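Local coordinates for protein chitinase (Paenibacillus sp. FPU-7, PDB 5GZT) that probably hydrolyses internal beta-1,4 linkages between N-acetylglucosamine units in chitin and chitodextrins, as a multidomain enzyme with two family 18 glycosidase domains, at residues L57-P62 with A79-P84; F201-W206 with P238-T243; I283-D288 with N342-N347; A664-L669 with N727-I732. All blocks are in the same frame, centred on the assembly; numbering follows the deposited sequence.

Interaction 1. Residues L57-P62 with A79-P84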
loop_
_atom_site.group_PDB
_atom_site.type_symbol
_atom_site.label_atom_id
_atom_site.label_comp_id
_atom_site.label_asym_id
_atom_site.label_seq_id
_atom_site.Cartn_x
_atom_site.Cartn_y
_atom_site.Cartn_z
ATOM N N LEU B 57 55.123 -39.026 -1.485
ATOM C CA LEU B 57 56.530 -39.205 -1.182
ATOM C C LEU B 57 56.531 -40.077 0.053
ATOM O O LEU B 57 56.019 -39.638 1.104
ATOM C CB LEU B 57 57.239 -37.851 -0.889
ATOM C CG LEU B 57 57.481 -37.006 -2.162
ATOM C CD1 LEU B 57 56.179 -36.687 -2.847
ATOM C CD2 LEU B 57 58.270 -35.764 -1.826
ATOM N N LYS B 58 57.029 -41.307 -0.055
ATOM C CA LYS B 58 56.885 -42.296 1.060
ATOM C C LYS B 58 58.062 -42.293 1.948
ATOM O O LYS B 58 59.092 -41.655 1.620
ATOM C CB LYS B 58 56.676 -43.694 0.535
ATOM C CG LYS B 58 55.295 -43.916 -0.043
ATOM C CD LYS B 58 54.442 -44.752 0.882
ATOM C CE LYS B 58 53.110 -44.984 0.234
ATOM N NZ LYS B 58 52.145 -45.450 1.235
ATOM N N ASP B 59 57.933 -42.984 3.097
ATOM C CA ASP B 59 59.021 -42.981 4.096
ATOM C C ASP B 59 60.341 -43.639 3.540
ATOM O O ASP B 59 61.423 -43.390 4.079
ATOM C CB ASP B 59 58.570 -43.577 5.498
ATOM C CG ASP B 59 59.554 -43.222 6.658
ATOM O OD1 ASP B 59 59.994 -42.057 6.866
ATOM O OD2 ASP B 59 59.934 -44.139 7.405
ATOM N N LEU B 60 60.243 -44.424 2.457
ATOM C CA LEU B 60 61.430 -45.047 1.791
ATOM C C LEU B 60 62.310 -43.992 1.023
ATOM O O LEU B 60 63.502 -44.257 0.730
ATOM C CB LEU B 60 60.962 -46.205 0.884
ATOM C CG LEU B 60 59.922 -47.229 1.495
ATOM C CD1 LEU B 60 58.658 -47.440 0.624
ATOM C CD2 LEU B 60 60.562 -48.570 1.898
ATOM N N LEU B 61 61.736 -42.802 0.731
ATOM C CA LEU B 61 62.479 -41.680 0.137
ATOM C C LEU B 61 63.819 -41.434 0.825
ATOM O O LEU B 61 63.847 -41.178 2.009
ATOM C CB LEU B 61 61.677 -40.369 0.193
ATOM C CG LEU B 61 62.247 -39.276 -0.716
ATOM C CD1 LEU B 61 61.939 -39.616 -2.155
ATOM C CD2 LEU B 61 61.629 -37.917 -0.417
ATOM N N PRO B 62 64.943 -41.499 0.074
ATOM C CA PRO B 62 66.234 -41.321 0.757
ATOM C C PRO B 62 66.524 -39.873 1.101
ATOM O O PRO B 62 65.936 -38.958 0.494
ATOM C CB PRO B 62 67.280 -41.855 -0.261
ATOM C CG PRO B 62 66.516 -42.617 -1.272
ATOM C CD PRO B 62 65.081 -42.162 -1.241
ATOM N N ALA B 79 55.141 -37.506 3.001
ATOM C CA ALA B 79 55.000 -38.401 4.147
ATOM C C ALA B 79 56.322 -39.151 4.298
ATOM O O ALA B 79 56.389 -40.386 4.132
ATOM C CB ALA B 79 53.840 -39.364 3.850
ATOM N N ALA B 80 57.391 -38.401 4.521
ATOM C CA ALA B 80 58.729 -38.964 4.400
ATOM C C ALA B 80 59.580 -38.298 5.442
ATOM O O ALA B 80 59.677 -37.063 5.482
ATOM C CB ALA B 80 59.266 -38.763 2.970
ATOM N N SER B 81 60.130 -39.109 6.361
ATOM C CA SER B 81 60.952 -38.592 7.493
ATOM C C SER B 81 62.349 -38.097 7.127
ATOM O O SER B 81 62.995 -37.368 7.923
ATOM C CB SER B 81 61.053 -39.654 8.628
ATOM O OG SER B 81 61.783 -40.801 8.194
ATOM N N ALA B 82 62.839 -38.422 5.935
ATOM C CA ALA B 82 64.230 -38.062 5.577
ATOM C C ALA B 82 64.369 -36.588 5.091
ATOM O O ALA B 82 64.901 -36.331 3.995
ATOM C CB ALA B 82 64.771 -39.065 4.537
ATOM N N ASN B 83 63.958 -35.637 5.940
ATOM C CA ASN B 83 64.062 -34.181 5.638
ATOM C C ASN B 83 63.701 -33.842 4.155
ATOM O O ASN B 83 64.530 -33.353 3.384
ATOM C CB ASN B 83 65.435 -33.641 6.039
ATOM C CG ASN B 83 65.867 -34.137 7.425
ATOM O OD1 ASN B 83 65.161 -33.943 8.448
ATOM N ND2 ASN B 83 67.007 -34.829 7.457
ATOM N N PRO B 84 62.468 -34.165 3.771
ATOM C CA PRO B 84 62.096 -34.129 2.386
ATOM C C PRO B 84 62.009 -32.671 1.871
ATOM O O PRO B 84 61.667 -31.799 2.635
ATOM C CB PRO B 84 60.727 -34.830 2.371
ATOM C CG PRO B 84 60.146 -34.613 3.738
ATOM C CD PRO B 84 61.307 -34.450 4.661
HETATM O O HOH W 1 61.996 -40.536 4.121
HETATM O O HOH W 2 64.588 -36.648 1.205
#
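Asp59 and Ala80 face each other where two loops pass, their CA atoms 4.0 Å apart, and the backbone link is a bond from Ala79 N to Leu57 O (3.0 Å). Lys58 to Leu61 form a type I beta turn, closed by Leu61 N on Lys58 O, and Asp59 sits within it. Asp59 OD1 takes two bonds: Ser81 OG donates to its syn lone pair at 2.6 Å, and Ser81 N reaches it nearly in line with the C-O bond at 3.0 Å. With CG anti to the backbone N (chi1 -164°), Asp59 swings its carboxylate over to these two donors, and the double grip should restrict its rotation. A small apolar cluster accompanies these polar bonds: Ala80 CB rests against Leu61 CB at 4.0 Å, and Leu61 CD2 approaches Pro84 CB at 4.3 Å. Leu61 also touches Ile36 and Val67. Two waters complete the seam. One gives its hydrogens to Asp59 O and Leu61 O and accepts from Ala82 N; the other joins Pro62 O to Ala82 O. Ala82 is the centre of an inverse gamma turn. Both loops leave successive strands of one parallel sheet, 55-57 and 72-78, and lead into neighbouring strands of a second, 67-70 and 85-89. Such stacking of equivalent turns is characteristic of a parallel beta-helix, in which each coil rests on the next.

Interaction 2. Residues F201-W206 with P238-T243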
loop_
_atom_site.group_PDB
_atom_site.type_symbol
_atom_site.label_atom_id
_atom_site.label_comp_id
_atom_site.label_asym_id
_atom_site.label_seq_id
_atom_site.Cartn_x
_atom_site.Cartn_y
_atom_site.Cartn_z
ATOM N N PHE B 201 27.142 8.344 2.271
ATOM C CA PHE B 201 28.284 7.941 1.436
ATOM C C PHE B 201 29.610 8.512 1.970
ATOM O O PHE B 201 29.648 9.617 2.559
ATOM C CB PHE B 201 28.071 8.342 -0.039
ATOM C CG PHE B 201 27.708 9.803 -0.263
ATOM C CD1 PHE B 201 26.417 10.273 -0.035
ATOM C CD2 PHE B 201 28.636 10.704 -0.782
ATOM C CE1 PHE B 201 26.067 11.616 -0.282
ATOM C CE2 PHE B 201 28.288 12.044 -1.027
ATOM C CZ PHE B 201 27.006 12.505 -0.770
ATOM N N ASN B 202 30.676 7.722 1.799
ATOM C CA ASN B 202 32.073 8.178 1.986
ATOM C C ASN B 202 32.563 8.838 0.686
ATOM O O ASN B 202 32.608 8.174 -0.359
ATOM C CB ASN B 202 33.006 7.016 2.381
ATOM C CG ASN B 202 32.796 6.548 3.830
ATOM O OD1 ASN B 202 32.697 7.359 4.774
ATOM N ND2 ASN B 202 32.768 5.231 4.020
ATOM N N ALA B 203 32.883 10.142 0.754
ATOM C CA ALA B 203 33.405 10.912 -0.398
ATOM C C ALA B 203 34.892 11.230 -0.204
ATOM O O ALA B 203 35.255 12.203 0.467
ATOM C CB ALA B 203 32.604 12.196 -0.627
ATOM N N TYR B 204 35.741 10.393 -0.797
ATOM C CA TYR B 204 37.172 10.653 -0.856
ATOM C C TYR B 204 37.392 11.841 -1.806
ATOM O O TYR B 204 36.663 12.016 -2.804
ATOM C CB TYR B 204 37.945 9.412 -1.306
ATOM C CG TYR B 204 37.641 8.144 -0.507
ATOM C CD1 TYR B 204 37.598 8.162 0.900
ATOM C CD2 TYR B 204 37.400 6.927 -1.159
ATOM C CE1 TYR B 204 37.324 7.012 1.622
ATOM C CE2 TYR B 204 37.124 5.779 -0.444
ATOM C CZ TYR B 204 37.089 5.826 0.942
ATOM O OH TYR B 204 36.823 4.686 1.652
ATOM N N GLY B 205 38.370 12.677 -1.459
ATOM C CA GLY B 205 38.608 13.934 -2.167
ATOM C C GLY B 205 37.473 14.921 -1.987
ATOM O O GLY B 205 37.051 15.585 -2.952
ATOM N N TRP B 206 36.970 15.010 -0.754
ATOM C CA TRP B 206 35.897 15.938 -0.448
ATOM C C TRP B 206 36.395 17.335 -0.804
ATOM O O TRP B 206 37.305 17.841 -0.147
ATOM C CB TRP B 206 35.470 15.877 1.042
ATOM C CG TRP B 206 34.343 16.856 1.357
ATOM C CD1 TRP B 206 34.357 17.881 2.273
ATOM C CD2 TRP B 206 33.071 16.921 0.702
ATOM N NE1 TRP B 206 33.166 18.568 2.231
ATOM C CE2 TRP B 206 32.356 17.992 1.286
ATOM C CE3 TRP B 206 32.456 16.166 -0.311
ATOM C CZ2 TRP B 206 31.057 18.327 0.888
ATOM C CZ3 TRP B 206 31.170 16.502 -0.710
ATOM C CH2 TRP B 206 30.480 17.576 -0.110
ATOM N N PRO B 238 35.545 11.162 5.886
ATOM C CA PRO B 238 34.960 10.844 4.563
ATOM C C PRO B 238 33.388 10.855 4.572
ATOM O O PRO B 238 32.774 11.046 3.508
ATOM C CB PRO B 238 35.542 9.453 4.238
ATOM C CG PRO B 238 35.823 8.829 5.565
ATOM C CD PRO B 238 36.049 9.941 6.563
ATOM N N GLU B 239 32.768 10.695 5.751
ATOM C CA GLU B 239 31.299 10.569 5.894
ATOM C C GLU B 239 30.497 11.812 5.446
ATOM O O GLU B 239 30.675 12.894 5.991
ATOM C CB GLU B 239 30.943 10.237 7.365
ATOM C CG GLU B 239 31.033 8.756 7.736
ATOM C CD GLU B 239 29.716 8.025 7.522
ATOM O OE1 GLU B 239 28.775 8.253 8.313
ATOM O OE2 GLU B 239 29.616 7.234 6.555
ATOM N N VAL B 240 29.616 11.668 4.462
ATOM C CA VAL B 240 28.685 12.755 4.122
ATOM C C VAL B 240 27.309 12.156 3.980
ATOM O O VAL B 240 27.173 11.078 3.450
ATOM C CB VAL B 240 29.099 13.558 2.867
ATOM C CG1 VAL B 240 29.663 12.654 1.805
ATOM C CG2 VAL B 240 27.946 14.397 2.303
ATOM N N THR B 241 26.303 12.864 4.473
ATOM C CA THR B 241 24.937 12.341 4.563
ATOM C C THR B 241 23.950 13.359 3.958
ATOM O O THR B 241 23.864 14.503 4.427
ATOM C CB THR B 241 24.541 12.032 6.029
ATOM O OG1 THR B 241 24.287 13.266 6.710
ATOM C CG2 THR B 241 25.630 11.246 6.768
ATOM N N PHE B 242 23.238 12.963 2.906
ATOM C CA PHE B 242 22.251 13.842 2.323
ATOM C C PHE B 242 20.879 13.544 2.958
ATOM O O PHE B 242 20.562 12.381 3.226
ATOM C CB PHE B 242 22.228 13.682 0.814
ATOM C CG PHE B 242 21.051 14.334 0.177
ATOM C CD1 PHE B 242 21.027 15.707 -0.005
ATOM C CD2 PHE B 242 19.944 13.581 -0.194
ATOM C CE1 PHE B 242 19.931 16.328 -0.578
ATOM C CE2 PHE B 242 18.844 14.193 -0.757
ATOM C CZ PHE B 242 18.833 15.571 -0.942
ATOM N N THR B 243 20.077 14.582 3.181
ATOM C CA THR B 243 18.791 14.419 3.829
ATOM C C THR B 243 17.745 15.234 3.116
ATOM O O THR B 243 17.766 16.446 3.193
ATOM C CB THR B 243 18.895 14.776 5.324
ATOM O OG1 THR B 243 19.736 13.809 5.968
ATOM C CG2 THR B 243 17.525 14.791 6.021
#
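Phe201 and Val240 form an antiparallel hydrogen-bonded pair, with Phe201 N giving to Val240 O at 3.0 Å and Val240 N returning to Phe201 O at 2.8 Å. A third backbone bond, from Ala203 N to Pro238 O (2.9 Å), extends the ladder past the non-hydrogen-bonded pair of Asn202 and Glu239. The same Pro238 oxygen receives a CA-H...O contact from Asn202 CA, so one carbonyl serves two neighbouring residues. Apolar contacts gather on the Phe201 side of the sheet. Val240 CG1 sits over one face of the phenyl ring in a CH-pi contact, 3.6 Å from the Phe201 ring centroid and displaced toward the rim. A chi1 of 52° places Phe201 CG between the backbone N and the carbonyl carbon and lays the ring over this methyl. Ala203 CB meets Val240 CG1 at 3.8 Å. On the face that carries Asn202 and Glu239, the Asn202 side chain runs alongside Pro238, from the loop just before the strand, pointing the same way, and Asn202 OD1 comes within 3.5 Å of Pro238 CG. Tyr204 approaches Pro238 obliquely, its CE1 4.0 Å from Pro238 CB. Together the two segments join the central strands of a four-stranded antiparallel sheet. Strand 184-191 flanks 197-203, with Phe201 touching Val184 and Asn202 touching Ile187, while strand 233-235 borders 239-243 and supplies Phe233 to both Val240 and Phe242.

Interaction 3. Residues I283-D288 with N342-N347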
loop_
_atom_site.group_PDB
_atom_site.type_symbol
_atom_site.label_atom_id
_atom_site.label_comp_id
_atom_site.label_asym_id
_atom_site.label_seq_id
_atom_site.Cartn_x
_atom_site.Cartn_y
_atom_site.Cartn_z
ATOM N N ILE B 283 -6.727 -6.535 -4.921
ATOM C CA ILE B 283 -8.052 -6.383 -5.519
ATOM C C ILE B 283 -8.334 -7.641 -6.297
ATOM O O ILE B 283 -7.550 -8.004 -7.138
ATOM C CB ILE B 283 -8.087 -5.188 -6.475
ATOM C CG1 ILE B 283 -8.247 -3.895 -5.674
ATOM C CG2 ILE B 283 -9.245 -5.313 -7.477
ATOM C CD1 ILE B 283 -9.691 -3.440 -5.489
ATOM N N PRO B 284 -9.486 -8.297 -6.052
ATOM C CA PRO B 284 -9.734 -9.580 -6.627
ATOM C C PRO B 284 -10.208 -9.465 -8.085
ATOM O O PRO B 284 -11.018 -8.600 -8.418
ATOM C CB PRO B 284 -10.906 -10.113 -5.797
ATOM C CG PRO B 284 -11.618 -8.914 -5.364
ATOM C CD PRO B 284 -10.552 -7.890 -5.124
ATOM N N ALA B 285 -9.773 -10.410 -8.877
ATOM C CA ALA B 285 -10.061 -10.429 -10.305
ATOM C C ALA B 285 -11.483 -10.830 -10.587
ATOM O O ALA B 285 -11.995 -10.538 -11.660
ATOM C CB ALA B 285 -9.115 -11.390 -11.007
ATOM N N TRP B 286 -12.122 -11.442 -9.611
ATOM C CA TRP B 286 -13.414 -12.107 -9.796
ATOM C C TRP B 286 -14.556 -11.200 -9.435
ATOM O O TRP B 286 -15.669 -11.642 -9.401
ATOM C CB TRP B 286 -13.474 -13.431 -8.989
ATOM C CG TRP B 286 -12.904 -13.406 -7.592
ATOM C CD1 TRP B 286 -13.535 -13.000 -6.443
ATOM C CD2 TRP B 286 -11.593 -13.822 -7.188
ATOM N NE1 TRP B 286 -12.688 -13.149 -5.345
ATOM C CE2 TRP B 286 -11.484 -13.591 -5.788
ATOM C CE3 TRP B 286 -10.482 -14.309 -7.881
ATOM C CZ2 TRP B 286 -10.338 -13.916 -5.060
ATOM C CZ3 TRP B 286 -9.336 -14.581 -7.188
ATOM C CH2 TRP B 286 -9.263 -14.399 -5.787
ATOM N N VAL B 287 -14.286 -9.959 -9.060
ATOM C CA VAL B 287 -15.327 -8.949 -9.020
ATOM C C VAL B 287 -15.298 -8.257 -10.383
ATOM O O VAL B 287 -14.190 -8.019 -10.998
ATOM C CB VAL B 287 -15.080 -7.951 -7.847
ATOM C CG1 VAL B 287 -16.033 -6.758 -7.864
ATOM C CG2 VAL B 287 -15.169 -8.696 -6.524
ATOM N N ASP B 288 -16.490 -7.906 -10.842
ATOM C CA ASP B 288 -16.626 -7.167 -12.083
ATOM C C ASP B 288 -16.536 -5.731 -11.766
ATOM O O ASP B 288 -17.502 -5.119 -11.346
ATOM C CB ASP B 288 -17.930 -7.549 -12.793
ATOM C CG ASP B 288 -18.145 -6.799 -14.097
ATOM O OD1 ASP B 288 -17.557 -5.711 -14.360
ATOM O OD2 ASP B 288 -18.926 -7.336 -14.850
ATOM N N ASN B 342 -14.951 -14.530 -16.800
ATOM C CA ASN B 342 -14.441 -13.477 -15.888
ATOM C C ASN B 342 -13.894 -12.268 -16.678
ATOM O O ASN B 342 -13.047 -12.431 -17.499
ATOM C CB ASN B 342 -13.351 -14.061 -14.992
ATOM C CG ASN B 342 -13.071 -13.157 -13.824
ATOM O OD1 ASN B 342 -13.956 -12.971 -12.981
ATOM N ND2 ASN B 342 -11.933 -12.444 -13.880
ATOM N N PRO B 343 -14.377 -11.057 -16.427
ATOM C CA PRO B 343 -14.021 -9.902 -17.207
ATOM C C PRO B 343 -12.678 -9.208 -16.906
ATOM O O PRO B 343 -12.648 -8.027 -16.589
ATOM C CB PRO B 343 -15.163 -8.956 -16.898
ATOM C CG PRO B 343 -15.429 -9.250 -15.478
ATOM C CD PRO B 343 -15.358 -10.707 -15.389
ATOM N N ASP B 344 -11.598 -9.930 -17.141
ATOM C CA ASP B 344 -10.284 -9.500 -16.753
ATOM C C ASP B 344 -9.836 -8.230 -17.465
ATOM O O ASP B 344 -9.262 -7.279 -16.815
ATOM C CB ASP B 344 -9.274 -10.634 -16.875
ATOM C CG ASP B 344 -9.426 -11.661 -15.785
ATOM O OD1 ASP B 344 -9.025 -11.381 -14.583
ATOM O OD2 ASP B 344 -9.993 -12.741 -16.120
ATOM N N GLU B 345 -10.163 -8.147 -18.756
ATOM C CA GLU B 345 -9.693 -7.029 -19.549
ATOM C C GLU B 345 -10.465 -5.806 -19.182
ATOM O O GLU B 345 -9.884 -4.726 -19.018
ATOM C CB GLU B 345 -9.763 -7.335 -21.063
ATOM C CG GLU B 345 -8.898 -8.542 -21.445
ATOM C CD GLU B 345 -8.418 -8.576 -22.905
ATOM O OE1 GLU B 345 -9.129 -8.042 -23.802
ATOM O OE2 GLU B 345 -7.334 -9.183 -23.149
ATOM N N SER B 346 -11.769 -5.935 -19.054
ATOM C CA SER B 346 -12.549 -4.832 -18.501
ATOM C C SER B 346 -12.009 -4.373 -17.084
ATOM O O SER B 346 -11.882 -3.173 -16.776
ATOM C CB SER B 346 -13.996 -5.304 -18.336
ATOM O OG SER B 346 -14.794 -4.215 -17.956
ATOM N N ASN B 347 -11.735 -5.356 -16.234
ATOM C CA ASN B 347 -11.303 -5.075 -14.840
ATOM C C ASN B 347 -10.047 -4.228 -14.851
ATOM O O ASN B 347 -10.028 -3.049 -14.322
ATOM C CB ASN B 347 -11.056 -6.384 -14.142
ATOM C CG ASN B 347 -12.312 -6.982 -13.549
ATOM O OD1 ASN B 347 -13.342 -6.386 -13.509
ATOM N ND2 ASN B 347 -12.195 -8.157 -13.045
HETATM O O HOH W 3 -15.137 -5.153 -15.291
#
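The turn at the C-terminal end of a beta-strand in the first family 18 glycosidase domain, where Ala285 and Val287 offer their carbonyls, is held by Asn342, just ahead of helix 344-352, and Asn347, in its first turn. Pro284 to Val287 make a type I beta turn as the chain leaves strand 264-284. Asn342 ND2 donates to Ala285 O at 2.9 Å; the oxygen lies in the plane of the amide, yet the nitrogen stands above the carbonyl plane, 60° out of it. The other hydrogen of Asn342 ND2 goes to Asp344 OD2 (3.0 Å), again in the amide plane but from above the carboxylate plane, so the amide is fixed flat between backbone and carboxylate. CG of Asn342 lies anti to the backbone N (chi1 -165°), which carries the amide across to the turn. A leucine in its place would probably leave Ala285 O and Asp344 OD2 without this shared donor and the turn less firmly tied to the helix start. Within the first turn of the helix, Asn347 ND2 donates to Val287 O at 2.9 Å in a bent bond (132°), the carbonyl oxygen tilted out of the amide plane; ND2 also bonds Tyr306 OH, while Asn347 OD1 accepts from Trp289 N. Tyr306 also bonds Asp344 OD1, joining this network to strand 303-312. Pro343, at the N-cap position, lies crosswise to Asp288, with its CG 3.9 Å from Asp288 CG. A water links Asp288 OD1, Ser346 OG and Asn347 OD1, and Asp288 OD2 forms a salt bridge to Lys291. Loops following the C-terminal ends of parallel strands in this way are characteristic of the TIM-barrel fold of family 18.

Interaction 4. Residues A664-L669 with N727-I732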
loop_
_atom_site.group_PDB
_atom_site.type_symbol
_atom_site.label_atom_id
_atom_site.label_comp_id
_atom_site.label_asym_id
_atom_site.label_seq_id
_atom_site.Cartn_x
_atom_site.Cartn_y
_atom_site.Cartn_z
ATOM N N ALA B 664 -42.669 15.498 24.595
ATOM C CA ALA B 664 -44.100 15.105 24.376
ATOM C C ALA B 664 -45.015 16.275 24.684
ATOM O O ALA B 664 -46.038 16.399 24.092
ATOM C CB ALA B 664 -44.401 13.983 25.374
ATOM N N THR B 665 -44.672 17.132 25.647
ATOM C CA THR B 665 -45.488 18.345 25.936
ATOM C C THR B 665 -44.496 19.494 26.108
ATOM O O THR B 665 -43.320 19.336 25.795
ATOM C CB THR B 665 -46.324 18.228 27.216
ATOM O OG1 THR B 665 -45.473 18.138 28.341
ATOM C CG2 THR B 665 -47.328 16.983 27.156
ATOM N N TYR B 666 -44.947 20.647 26.568
ATOM C CA TYR B 666 -44.008 21.706 26.876
ATOM C C TYR B 666 -43.036 21.281 27.936
ATOM O O TYR B 666 -41.957 21.802 27.962
ATOM C CB TYR B 666 -44.730 23.021 27.284
ATOM C CG TYR B 666 -45.216 23.887 26.117
ATOM C CD1 TYR B 666 -44.382 24.143 25.081
ATOM C CD2 TYR B 666 -46.503 24.407 26.057
ATOM C CE1 TYR B 666 -44.769 24.886 23.981
ATOM C CE2 TYR B 666 -46.897 25.240 24.975
ATOM C CZ TYR B 666 -46.020 25.437 23.926
ATOM O OH TYR B 666 -46.240 26.186 22.770
ATOM N N THR B 667 -43.417 20.419 28.891
ATOM C CA THR B 667 -42.494 20.063 29.932
ATOM C C THR B 667 -42.168 18.553 30.042
ATOM O O THR B 667 -41.219 18.198 30.737
ATOM C CB THR B 667 -42.933 20.528 31.271
ATOM O OG1 THR B 667 -44.214 20.005 31.572
ATOM C CG2 THR B 667 -43.056 22.100 31.306
ATOM N N GLN B 668 -42.923 17.684 29.388
ATOM C CA GLN B 668 -42.614 16.212 29.564
ATOM C C GLN B 668 -41.642 15.721 28.493
ATOM O O GLN B 668 -41.937 15.837 27.293
ATOM C CB GLN B 668 -43.901 15.400 29.575
ATOM C CG GLN B 668 -43.842 14.150 30.482
ATOM C CD GLN B 668 -43.366 14.335 31.957
ATOM O OE1 GLN B 668 -43.604 15.374 32.633
ATOM N NE2 GLN B 668 -42.675 13.279 32.467
ATOM N N LEU B 669 -40.470 15.264 28.949
ATOM C CA LEU B 669 -39.470 14.713 28.050
ATOM C C LEU B 669 -39.568 13.196 28.133
ATOM O O LEU B 669 -39.369 12.678 29.198
ATOM C CB LEU B 669 -38.121 15.160 28.525
ATOM C CG LEU B 669 -36.942 14.642 27.725
ATOM C CD1 LEU B 669 -36.923 15.138 26.319
ATOM C CD2 LEU B 669 -35.699 15.075 28.433
ATOM N N ASN B 727 -41.198 25.563 30.415
ATOM C CA ASN B 727 -41.649 25.138 29.116
ATOM C C ASN B 727 -40.485 25.133 28.115
ATOM O O ASN B 727 -39.659 26.065 28.123
ATOM C CB ASN B 727 -42.774 26.027 28.597
ATOM C CG ASN B 727 -44.058 25.893 29.383
ATOM O OD1 ASN B 727 -44.214 24.995 30.147
ATOM N ND2 ASN B 727 -44.999 26.838 29.184
ATOM N N VAL B 728 -40.491 24.149 27.197
ATOM C CA VAL B 728 -39.452 24.055 26.194
ATOM C C VAL B 728 -40.098 24.464 24.880
ATOM O O VAL B 728 -40.920 23.735 24.347
ATOM C CB VAL B 728 -38.870 22.601 26.129
ATOM C CG1 VAL B 728 -37.949 22.479 24.948
ATOM C CG2 VAL B 728 -38.228 22.238 27.439
ATOM N N TYR B 729 -39.768 25.674 24.411
ATOM C CA TYR B 729 -40.298 26.276 23.145
ATOM C C TYR B 729 -39.375 26.087 21.987
ATOM O O TYR B 729 -39.788 26.222 20.832
ATOM C CB TYR B 729 -40.491 27.809 23.314
ATOM C CG TYR B 729 -41.550 28.150 24.307
ATOM C CD1 TYR B 729 -42.903 27.990 23.982
ATOM C CD2 TYR B 729 -41.227 28.587 25.554
ATOM C CE1 TYR B 729 -43.901 28.224 24.936
ATOM C CE2 TYR B 729 -42.212 28.870 26.505
ATOM C CZ TYR B 729 -43.547 28.676 26.190
ATOM O OH TYR B 729 -44.489 28.938 27.129
ATOM N N ASP B 730 -38.096 25.952 22.242
ATOM C CA ASP B 730 -37.126 25.802 21.155
ATOM C C ASP B 730 -36.223 24.580 21.378
ATOM O O ASP B 730 -36.149 24.117 22.447
ATOM C CB ASP B 730 -36.242 27.008 21.129
ATOM C CG ASP B 730 -36.976 28.207 20.550
ATOM O OD1 ASP B 730 -37.316 28.207 19.326
ATOM O OD2 ASP B 730 -37.227 29.050 21.370
ATOM N N PRO B 731 -35.477 24.165 20.372
ATOM C CA PRO B 731 -34.639 22.966 20.579
ATOM C C PRO B 731 -33.547 23.240 21.629
ATOM O O PRO B 731 -33.134 24.377 21.783
ATOM C CB PRO B 731 -34.037 22.741 19.218
ATOM C CG PRO B 731 -34.973 23.284 18.262
ATOM C CD PRO B 731 -35.508 24.552 18.949
ATOM N N ILE B 732 -33.115 22.194 22.310
ATOM C CA ILE B 732 -32.028 22.203 23.230
ATOM C C ILE B 732 -30.843 21.494 22.581
ATOM O O ILE B 732 -30.969 20.323 22.119
ATOM C CB ILE B 732 -32.434 21.501 24.515
ATOM C CG1 ILE B 732 -33.648 22.247 25.200
ATOM C CG2 ILE B 732 -31.201 21.426 25.451
ATOM C CD1 ILE B 732 -34.296 21.482 26.304
HETATM O O HOH W 4 -41.731 21.204 24.084
#
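Tyr666 carries the close part of the contact, its ring set against Tyr729 on one side and the Asn727 amide nearby. A chi1 of -82° holds this ring beside the backbone N, anti to the carbonyl carbon, where it meets both; it also makes a cation-pi contact with Lys761. The two tyrosines meet obliquely, planes 52° apart and centroids 4.8 Å apart. Tyr729 CE1 comes over a face of the Tyr666 ring, 3.6 Å from Tyr666 CE1. At the ring edge, near its plane, lies Val728 O, 3.6 Å from Tyr666 CD1. The Asn727 amide is turned only 22° from the Tyr666 ring plane and crosses obliquely, with Asn727 OD1 3.5 Å from Tyr666 CB and 3.3 Å from Thr667 CG2. What fixes this amide is a nearly straight bond from Asn727 ND2 to Tyr729 OH (3.0 Å), the hydroxyl lying in the amide plane. Replacing Tyr666 by an alanine would probably open a gap beside Tyr729 and deprive Lys761 of its cation-pi partner. Main-chain pairing is sparse by comparison: Val728 N donates to Tyr666 O at 2.9 Å. Looser still, a water bridges Thr665 O and Val728 O. Thr665 OG1 instead serves its own chain, accepting from Thr667 N and Gln668 N in an ST turn and an ST motif. The contact joins the turn leading into strand 668-678 to the loop before strand 732-738 of the immunoglobulin-like domain. Aromatic and amide groups, one backbone bond and a water at a partly solvent-accessible surface imply a polar and aromatic junction rather than burial in a hydrophobic core.

In the fold
The four contacts follow one another along the chain and belong to different modules, and none touches another. Interaction 1 lies in the N-terminal beta-helix, which also holds the sodium ion bound by Glu44, Thr50, Phe52 and Ser72. Interaction 2 belongs to a separate antiparallel sheet, its centre 60 Å from that of interaction 1. Interaction 3 sits in the first family 18 domain, 50 Å from interaction 2 between centres, with nearest atoms about 33 Å apart. Interaction 4 lies in the immunoglobulin-like domain that precedes the second family 18 domain, 56 Å from interaction 3 between centres. The centres of interactions 1 and 4 are 120 Å apart, reflecting the elongated chain.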